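Local structure of m3DLH protein (7JKA) at residues L159-E164 and M193-R198; A102-L107 and F131-T136; A62-G67 and L233-S238. The protein probably hydrolyses lactone or ester bonds as a dienelactone hydrolase-family member of the alpha/beta-hydrolase clan, with a possible phosphotriesterase activity. All coordinates share one frame; numbering follows the deposited sequence. Where two conformers were deposited one is given.

Contact 1: L159-E164 and M193-R198; sequences LPELPE and MGEWRR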
loop_
_atom_site.group_PDB
_atom_site.type_symbol
_atom_site.label_atom_id
_atom_site.label_comp_id
_atom_site.label_asym_id
_atom_site.label_seq_id
_atom_site.Cartn_x
_atom_site.Cartn_y
_atom_site.Cartn_z
ATOM N N LEU A 159 4.735 -5.681 -11.360
ATOM C CA LEU A 159 4.470 -5.912 -12.769
ATOM C C LEU A 159 4.950 -4.707 -13.561
ATOM O O LEU A 159 5.142 -3.622 -13.001
ATOM C CB LEU A 159 2.983 -6.188 -13.028
ATOM C CG LEU A 159 2.022 -5.017 -13.177
ATOM C CD1 LEU A 159 0.703 -5.534 -13.747
ATOM C CD2 LEU A 159 1.793 -4.375 -11.825
ATOM N N PRO A 160 5.135 -4.861 -14.864
ATOM C CA PRO A 160 5.691 -3.755 -15.647
ATOM C C PRO A 160 4.764 -2.553 -15.716
ATOM O O PRO A 160 3.535 -2.664 -15.642
ATOM C CB PRO A 160 5.881 -4.376 -17.034
ATOM C CG PRO A 160 5.970 -5.838 -16.777
ATOM C CD PRO A 160 5.012 -6.087 -15.669
ATOM N N GLU A 161 5.386 -1.390 -15.887
ATOM C CA GLU A 161 4.661 -0.147 -16.121
ATOM C C GLU A 161 3.876 -0.209 -17.431
ATOM O O GLU A 161 4.077 -1.089 -18.272
ATOM C CB GLU A 161 5.627 1.035 -16.210
ATOM C CG GLU A 161 6.483 0.991 -17.494
ATOM C CD GLU A 161 7.439 2.179 -17.641
ATOM O OE1 GLU A 161 7.497 3.027 -16.730
ATOM O OE2 GLU A 161 8.135 2.253 -18.687
ATOM N N LEU A 162 2.972 0.765 -17.584
ATOM C CA LEU A 162 2.451 1.123 -18.892
ATOM C C LEU A 162 3.416 2.114 -19.542
ATOM O O LEU A 162 4.119 2.852 -18.841
ATOM C CB LEU A 162 1.071 1.749 -18.770
ATOM C CG LEU A 162 -0.067 0.911 -18.178
ATOM C CD1 LEU A 162 -1.299 1.777 -18.088
ATOM C CD2 LEU A 162 -0.354 -0.308 -19.042
ATOM N N PRO A 163 3.510 2.144 -20.874
ATOM C CA PRO A 163 4.472 3.059 -21.512
ATOM C C PRO A 163 4.338 4.507 -21.069
ATOM O O PRO A 163 5.355 5.204 -20.928
ATOM C CB PRO A 163 4.158 2.887 -23.008
ATOM C CG PRO A 163 3.647 1.496 -23.111
ATOM C CD PRO A 163 2.833 1.281 -21.859
ATOM N N GLU A 164 3.115 4.988 -20.849
ATOM C CA GLU A 164 2.941 6.392 -20.511
ATOM C C GLU A 164 3.370 6.706 -19.092
ATOM O O GLU A 164 3.343 7.880 -18.719
ATOM C CB GLU A 164 1.483 6.824 -20.695
ATOM C CG GLU A 164 0.494 6.054 -19.856
ATOM C CD GLU A 164 -0.185 4.951 -20.643
ATOM O OE1 GLU A 164 0.505 4.218 -21.407
ATOM O OE2 GLU A 164 -1.420 4.839 -20.504
ATOM N N MET A 193 13.142 -2.227 -11.470
ATOM C CA MET A 193 14.415 -1.564 -11.230
ATOM C C MET A 193 14.865 -0.812 -12.469
ATOM O O MET A 193 15.386 0.304 -12.369
ATOM C CB MET A 193 15.496 -2.566 -10.827
ATOM C CG MET A 193 15.310 -3.131 -9.447
ATOM S SD MET A 193 16.745 -4.145 -9.046
ATOM C CE MET A 193 16.381 -4.532 -7.341
ATOM N N GLY A 194 14.672 -1.415 -13.646
ATOM C CA GLY A 194 15.081 -0.761 -14.879
ATOM C C GLY A 194 14.283 0.495 -15.175
ATOM O O GLY A 194 14.834 1.488 -15.660
ATOM N N GLU A 195 12.972 0.464 -14.897
ATOM C CA GLU A 195 12.137 1.656 -15.040
ATOM C C GLU A 195 12.633 2.768 -14.138
ATOM O O GLU A 195 12.797 3.918 -14.565
ATOM C CB GLU A 195 10.679 1.324 -14.700
ATOM C CG GLU A 195 10.062 0.262 -15.580
ATOM C CD GLU A 195 8.786 -0.312 -15.025
ATOM O OE1 GLU A 195 8.334 0.135 -13.942
ATOM O OE2 GLU A 195 8.247 -1.232 -15.664
ATOM N N TRP A 196 12.896 2.428 -12.879
ATOM C CA TRP A 196 13.250 3.444 -11.908
ATOM C C TRP A 196 14.663 3.971 -12.144
ATOM O O TRP A 196 14.916 5.153 -11.895
ATOM C CB TRP A 196 13.083 2.871 -10.496
ATOM C CG TRP A 196 11.650 2.440 -10.247
ATOM C CD1 TRP A 196 10.533 2.831 -10.954
ATOM C CD2 TRP A 196 11.190 1.524 -9.241
ATOM N NE1 TRP A 196 9.417 2.214 -10.436
ATOM C CE2 TRP A 196 9.786 1.416 -9.383
ATOM C CE3 TRP A 196 11.835 0.789 -8.230
ATOM C CZ2 TRP A 196 9.014 0.591 -8.559
ATOM C CZ3 TRP A 196 11.073 -0.015 -7.399
ATOM C CH2 TRP A 196 9.671 -0.097 -7.557
ATOM N N ARG A 197 15.585 3.127 -12.639
ATOM C CA ARG A 197 16.912 3.604 -13.032
ATOM C C ARG A 197 16.808 4.556 -14.215
ATOM O O ARG A 197 17.438 5.618 -14.230
ATOM C CB ARG A 197 17.820 2.421 -13.381
ATOM C CG ARG A 197 18.244 1.582 -12.178
ATOM C CD ARG A 197 19.224 0.473 -12.562
ATOM N NE ARG A 197 20.489 1.023 -13.029
ATOM C CZ ARG A 197 21.592 0.307 -13.220
ATOM N NH1 ARG A 197 21.584 -0.999 -12.983
ATOM N NH2 ARG A 197 22.704 0.896 -13.649
ATOM N N ARG A 198 16.021 4.177 -15.222
ATOM C CA ARG A 198 15.856 5.021 -16.403
ATOM C C ARG A 198 15.347 6.407 -16.031
ATOM O O ARG A 198 15.832 7.420 -16.552
ATOM C CB ARG A 198 14.891 4.354 -17.374
ATOM C CG ARG A 198 14.550 5.201 -18.599
ATOM C CD ARG A 198 13.281 4.667 -19.245
ATOM N NE ARG A 198 12.136 4.834 -18.360
ATOM C CZ ARG A 198 11.064 4.045 -18.346
ATOM N NH1 ARG A 198 10.097 4.284 -17.491
ATOM N NH2 ARG A 198 10.974 3.008 -19.169
#
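E161 is held twice by the helix facing it: its backbone N donates to E195 OE2 and its carboxylate is clasped by R198. The first bond is almost straight, with E161 N 2.9 Å from E195 OE2 and an N-H...O angle of 175°, and it comes in on the syn side of that oxygen, tilted out of the carboxylate plane. The second is an end-on, two-nitrogen salt bridge. R198 NH1 lies 3.0 Å from E161 OE1, and R198 NH2 also lies 3.0 Å from E161 OE2; both oxygens sit close to the guanidinium plane, so the carboxylate meets the edge of that group. A weak cross-bond links R198 NH1 to E161 OE2 at 3.1 Å.

Torsions explain the reach. E161 CG stands between backbone N and carbonyl carbon (chi1 70°), and the extended chain beyond it runs alongside E195 in the opposite sense. The two carboxylates lie stacked, planes 14° apart, with E161 CG 3.4 Å from E195 OE2. E161 OE1 and E195 OE1 are 4.1 Å apart, a proximity of like charges that R198, bound to E161, and R143, salt-bridged to E195 OE1, would probably offset.

R143 also donates to L159 O, so one second-shell arginine ties loop and helix together. The contact thus fastens the loop between strands 150-154 and 172-178 to the last turns of helix 186-198, with helix 133-143 supplying R143 and helix 101-116 touching L159 and L162.

Contact 2: A102-L107 and F131-T136; sequences AAWRAL and FCFGGT
F133 and T136, one helical turn apart, are the two residues that meet W104. Along the second segment, F131 ends its strand and leads to C132, the N-cap of the next helix, whose positive phi (54°) marks a strained turn. With G130 and G134 this fits the GxCxG nucleophile elbow, in which C132 is probably the nucleophile, as in other dienelactone hydrolases; H213 touches it.

F133 follows. With chi1 at -178°, CG lies opposite the backbone N and the ring extends toward W104. The planes are only 6° apart, but the rings are slid so far that they barely overlap. F133 CZ rises over the rim of one indole face, 3.5 Å from W104 NE1, while F133 CE1 is 3.5 Å from W104 CZ2. The indole N-H itself is bonded to T137 OG1, which limits the rotation of the ring.

G134, a helix residue, has no side chain to meet the nearby F131 O. T136 brings its methyl to the indole edge, CG2 3.5 Å from W104 CH2 and near the ring plane; its OG1 turns elsewhere, bonding G157 O.

All three touching side chains are buried. They join helix 101-116 to the start of helix 133-143, which follows strand 126-131, while helix 90-98 packs on the two rings, with M94 and L97 on F133 and L97 and F98 on W104.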
loop_
_atom_site.group_PDB
_atom_site.type_symbol
_atom_site.label_atom_id
_atom_site.label_comp_id
_atom_site.label_asym_id
_atom_site.label_seq_id
_atom_site.Cartn_x
_atom_site.Cartn_y
_atom_site.Cartn_z
ATOM N N ALA A 102 -6.692 1.245 -15.870
ATOM C CA ALA A 102 -7.435 2.479 -15.617
ATOM C C ALA A 102 -8.396 2.318 -14.450
ATOM O O ALA A 102 -8.482 3.199 -13.585
ATOM C CB ALA A 102 -8.192 2.909 -16.875
ATOM N N ALA A 103 -9.120 1.197 -14.396
ATOM C CA ALA A 103 -10.055 0.988 -13.291
ATOM C C ALA A 103 -9.306 0.765 -11.985
ATOM O O ALA A 103 -9.731 1.232 -10.919
ATOM C CB ALA A 103 -10.967 -0.204 -13.588
ATOM N N TRP A 104 -8.188 0.048 -12.063
ATOM C CA TRP A 104 -7.356 -0.182 -10.897
ATOM C C TRP A 104 -6.832 1.134 -10.353
ATOM O O TRP A 104 -6.907 1.392 -9.153
ATOM C CB TRP A 104 -6.229 -1.114 -11.323
ATOM C CG TRP A 104 -5.357 -1.691 -10.258
ATOM C CD1 TRP A 104 -5.518 -1.628 -8.922
ATOM C CD2 TRP A 104 -4.157 -2.427 -10.499
ATOM N NE1 TRP A 104 -4.467 -2.282 -8.289
ATOM C CE2 TRP A 104 -3.638 -2.801 -9.251
ATOM C CE3 TRP A 104 -3.495 -2.823 -11.664
ATOM C CZ2 TRP A 104 -2.444 -3.533 -9.124
ATOM C CZ3 TRP A 104 -2.327 -3.563 -11.546
ATOM C CH2 TRP A 104 -1.823 -3.914 -10.292
ATOM N N ARG A 105 -6.318 1.985 -11.239
ATOM C CA ARG A 105 -5.785 3.264 -10.783
ATOM C C ARG A 105 -6.892 4.174 -10.288
ATOM O O ARG A 105 -6.667 4.949 -9.360
ATOM C CB ARG A 105 -4.993 3.924 -11.906
ATOM C CG ARG A 105 -3.688 3.175 -12.149
ATOM C CD ARG A 105 -3.027 3.511 -13.461
ATOM N NE ARG A 105 -1.837 2.668 -13.623
ATOM C CZ ARG A 105 -0.776 2.978 -14.358
ATOM N NH1 ARG A 105 -0.716 4.143 -14.996
ATOM N NH2 ARG A 105 0.253 2.123 -14.413
ATOM N N ALA A 106 -8.098 4.047 -10.843
ATOM C CA ALA A 106 -9.199 4.897 -10.406
ATOM C C ALA A 106 -9.625 4.587 -8.980
ATOM O O ALA A 106 -9.943 5.512 -8.219
ATOM C CB ALA A 106 -10.380 4.738 -11.355
ATOM N N LEU A 107 -9.687 3.305 -8.602
ATOM C CA LEU A 107 -10.043 2.999 -7.219
ATOM C C LEU A 107 -8.922 3.403 -6.261
ATOM O O LEU A 107 -9.186 3.743 -5.103
ATOM C CB LEU A 107 -10.423 1.517 -7.068
ATOM C CG LEU A 107 -9.390 0.394 -7.135
ATOM C CD1 LEU A 107 -8.635 0.241 -5.827
ATOM C CD2 LEU A 107 -10.127 -0.916 -7.545
ATOM N N PHE A 131 0.281 -3.817 1.112
ATOM C CA PHE A 131 0.704 -5.155 1.482
ATOM C C PHE A 131 0.267 -6.084 0.365
ATOM O O PHE A 131 -0.893 -6.062 -0.032
ATOM C CB PHE A 131 0.070 -5.539 2.826
ATOM C CG PHE A 131 0.451 -4.608 3.917
ATOM C CD1 PHE A 131 -0.224 -3.414 4.107
ATOM C CD2 PHE A 131 1.576 -4.883 4.681
ATOM C CE1 PHE A 131 0.180 -2.523 5.096
ATOM C CE2 PHE A 131 1.999 -4.007 5.679
ATOM C CZ PHE A 131 1.307 -2.810 5.871
ATOM N N CYS A 132 1.193 -6.887 -0.155
ATOM C CA CYS A 132 0.908 -7.827 -1.265
ATOM C C CYS A 132 0.283 -7.057 -2.414
ATOM O O CYS A 132 0.857 -6.051 -2.857
ATOM C CB CYS A 132 0.052 -8.964 -0.796
ATOM S SG CYS A 132 0.840 -9.794 0.392
ATOM N N PHE A 133 -0.877 -7.486 -2.907
ATOM C CA PHE A 133 -1.513 -6.783 -4.018
ATOM C C PHE A 133 -1.772 -5.316 -3.693
ATOM O O PHE A 133 -1.736 -4.480 -4.597
ATOM C CB PHE A 133 -2.832 -7.484 -4.382
ATOM C CG PHE A 133 -3.542 -6.861 -5.551
ATOM C CD1 PHE A 133 -3.130 -7.106 -6.857
ATOM C CD2 PHE A 133 -4.635 -6.033 -5.342
ATOM C CE1 PHE A 133 -3.805 -6.525 -7.946
ATOM C CE2 PHE A 133 -5.319 -5.460 -6.421
ATOM C CZ PHE A 133 -4.897 -5.703 -7.717
ATOM N N GLY A 134 -1.992 -4.986 -2.414
ATOM C CA GLY A 134 -2.071 -3.581 -2.012
ATOM C C GLY A 134 -0.807 -2.792 -2.291
ATOM O O GLY A 134 -0.869 -1.595 -2.612
ATOM N N GLY A 135 0.356 -3.434 -2.173
ATOM C CA GLY A 135 1.593 -2.760 -2.532
ATOM C C GLY A 135 1.674 -2.534 -4.025
ATOM O O GLY A 135 2.105 -1.468 -4.480
ATOM N N THR A 136 1.303 -3.552 -4.805
ATOM C CA THR A 136 1.237 -3.381 -6.245
ATOM C C THR A 136 0.326 -2.205 -6.574
ATOM O O THR A 136 0.640 -1.390 -7.447
ATOM C CB THR A 136 0.718 -4.670 -6.886
ATOM O OG1 THR A 136 1.324 -5.817 -6.255
ATOM C CG2 THR A 136 0.975 -4.657 -8.393
#

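Contact 3: A62-G67 and L233-S238; sequences ARRLAG and LTEARS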
loop_
_atom_site.group_PDB
_atom_site.type_symbol
_atom_site.label_atom_id
_atom_site.label_comp_id
_atom_site.label_asym_id
_atom_site.label_seq_id
_atom_site.Cartn_x
_atom_site.Cartn_y
_atom_site.Cartn_z
ATOM N N ALA A 62 -3.220 0.804 9.807
ATOM C CA ALA A 62 -3.678 2.196 9.854
ATOM C C ALA A 62 -3.672 2.697 11.292
ATOM O O ALA A 62 -3.275 3.834 11.564
ATOM C CB ALA A 62 -5.080 2.305 9.247
ATOM N N ARG A 63 -4.113 1.861 12.226
ATOM C CA ARG A 63 -4.052 2.247 13.632
ATOM C C ARG A 63 -2.622 2.553 14.058
ATOM O O ARG A 63 -2.372 3.561 14.721
ATOM C CB ARG A 63 -4.646 1.144 14.499
ATOM C CG ARG A 63 -4.958 1.560 15.916
ATOM C CD ARG A 63 -5.230 0.336 16.775
ATOM N NE ARG A 63 -4.001 -0.445 16.897
ATOM C CZ ARG A 63 -2.983 -0.129 17.691
ATOM N NH1 ARG A 63 -3.050 0.944 18.473
ATOM N NH2 ARG A 63 -1.902 -0.897 17.714
ATOM N N ARG A 64 -1.667 1.700 13.673
ATOM C CA ARG A 64 -0.274 1.929 14.054
ATOM C C ARG A 64 0.248 3.233 13.467
ATOM O O ARG A 64 0.979 3.973 14.133
ATOM C CB ARG A 64 0.580 0.741 13.616
ATOM C CG ARG A 64 0.214 -0.561 14.321
ATOM C CD ARG A 64 1.088 -1.726 13.809
ATOM N NE ARG A 64 0.626 -2.981 14.389
ATOM C CZ ARG A 64 1.131 -4.173 14.093
ATOM N NH1 ARG A 64 2.124 -4.276 13.215
ATOM N NH2 ARG A 64 0.633 -5.257 14.665
ATOM N N LEU A 65 -0.164 3.558 12.234
ATOM C CA LEU A 65 0.244 4.820 11.620
ATOM C C LEU A 65 -0.332 6.021 12.373
ATOM O O LEU A 65 0.349 7.038 12.551
ATOM C CB LEU A 65 -0.198 4.837 10.156
ATOM C CG LEU A 65 0.629 3.887 9.266
ATOM C CD1 LEU A 65 -0.129 3.714 7.978
ATOM C CD2 LEU A 65 2.027 4.431 8.978
ATOM N N ALA A 66 -1.590 5.935 12.803
ATOM C CA ALA A 66 -2.145 6.992 13.648
ATOM C C ALA A 66 -1.324 7.159 14.924
ATOM O O ALA A 66 -1.142 8.283 15.414
ATOM C CB ALA A 66 -3.607 6.679 13.987
ATOM N N GLY A 67 -0.806 6.050 15.477
ATOM C CA GLY A 67 0.033 6.158 16.662
ATOM C C GLY A 67 1.361 6.841 16.410
ATOM O O GLY A 67 2.004 7.287 17.362
ATOM N N LEU A 233 10.761 -10.525 12.682
ATOM C CA LEU A 233 11.947 -9.684 12.572
ATOM C C LEU A 233 11.866 -8.791 11.341
ATOM O O LEU A 233 12.113 -7.578 11.411
ATOM C CB LEU A 233 13.195 -10.566 12.532
ATOM C CG LEU A 233 14.547 -9.922 12.846
ATOM C CD1 LEU A 233 14.454 -9.035 14.074
ATOM C CD2 LEU A 233 15.602 -11.012 13.047
ATOM N N THR A 234 11.515 -9.377 10.194
ATOM C CA THR A 234 11.365 -8.600 8.970
ATOM C C THR A 234 10.196 -7.633 9.068
ATOM O O THR A 234 10.271 -6.514 8.543
ATOM C CB THR A 234 11.174 -9.536 7.774
ATOM O OG1 THR A 234 12.325 -10.387 7.644
ATOM C CG2 THR A 234 10.997 -8.735 6.502
ATOM N N GLU A 235 9.115 -8.033 9.740
ATOM C CA GLU A 235 8.020 -7.089 9.965
ATOM C C GLU A 235 8.522 -5.841 10.677
ATOM O O GLU A 235 8.255 -4.715 10.254
ATOM C CB GLU A 235 6.888 -7.740 10.764
ATOM C CG GLU A 235 5.749 -6.719 10.964
ATOM C CD GLU A 235 4.661 -7.186 11.907
ATOM O OE1 GLU A 235 4.963 -7.995 12.814
ATOM O OE2 GLU A 235 3.501 -6.726 11.749
ATOM N N ALA A 236 9.312 -6.022 11.733
ATOM C CA ALA A 236 9.801 -4.881 12.492
ATOM C C ALA A 236 10.806 -4.065 11.691
ATOM O O ALA A 236 10.744 -2.826 11.671
ATOM C CB ALA A 236 10.426 -5.372 13.793
ATOM N N ARG A 237 11.747 -4.738 11.033
ATOM C CA ARG A 237 12.759 -4.013 10.267
ATOM C C ARG A 237 12.137 -3.190 9.144
ATOM O O ARG A 237 12.524 -2.035 8.915
ATOM C CB ARG A 237 13.779 -4.989 9.679
ATOM C CG ARG A 237 14.696 -5.630 10.703
ATOM C CD ARG A 237 15.343 -6.846 10.091
ATOM N NE ARG A 237 16.381 -7.344 10.965
ATOM C CZ ARG A 237 17.098 -8.437 10.702
ATOM N NH1 ARG A 237 16.880 -9.134 9.598
ATOM N NH2 ARG A 237 18.049 -8.819 11.545
ATOM N N SER A 238 11.221 -3.795 8.386
ATOM C CA SER A 238 10.603 -3.080 7.281
ATOM C C SER A 238 9.712 -1.941 7.775
ATOM O O SER A 238 9.669 -0.885 7.144
ATOM C CB SER A 238 9.802 -4.046 6.403
ATOM O OG SER A 238 8.776 -4.712 7.120
HETATM O O HOH W 1 2.010 -7.629 14.039
#
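R64 and E235 carry this contact alone, reaching across from segments whose nearest CA atoms, those of R64 and A236, are 12.3 Å apart. The close part is one charged bond: R64 NH1 donates to E235 OE2 at 3.2 Å and an N-H...O angle of 157°. The oxygen lies near the guanidinium plane, at its edge, yet the nitrogen stands above the carboxylate plane, 51° out of it. The two flat groups are thus far from coplanar, and a single nitrogen makes the direct grip. The arginine spans the gap because its chain is extended from CG to NE; the glutamate, with CG opposite its backbone N (chi1 -179°), crosses it at about a right angle.

The looser side is filled by water. Water 1 accepts from R64 NH2 at 2.8 Å and donates to E235 OE2 at 2.9 Å, completing a ring beside the salt bridge. Each charge has further partners: R64 NE pairs with E60, while E235 OE2 also meets R61 and E235 OE1 bonds Y230 OH. Replacing R64 with an alanine would probably leave E60 without one charged mate, E235 with R61 as its remaining named charged partner, and water 1 without its arginine donor.

Just 53 Å² is buried here; firmer packing lies deeper, where L65 touches W239, M242 and F246. The bridge ties helix 56-67, the crossover between parallel strands 42-48 and 71-74, to C-terminal helix 232-250 at the surface; both lie on the same side of the central sheet, as in the alpha/beta-hydrolase fold.

Contact 2 is the core of the set: three buried side chains, apolar and aromatic in their meeting, on segments that include part of the putative nucleophile elbow. Contact 1 is partly buried and adds a backbone-to-carboxylate bond to its salt bridge; contact 3 is a surface contact resting on an arginine-glutamate pair. The centres of contacts 2, 1 and 3 lie about 8, 18 and 13 Å from the chain centre. Contacts 1 and 2 adjoin, since L159 CD2 packs 3.5 Å from T136 CG2, and the helices that make contact 2, 101-116 and 133-143, also touch the loop of contact 1. Contact 3 stands apart, on the far side of the chain centre from contact 1, with nearest atoms about 14 Å away.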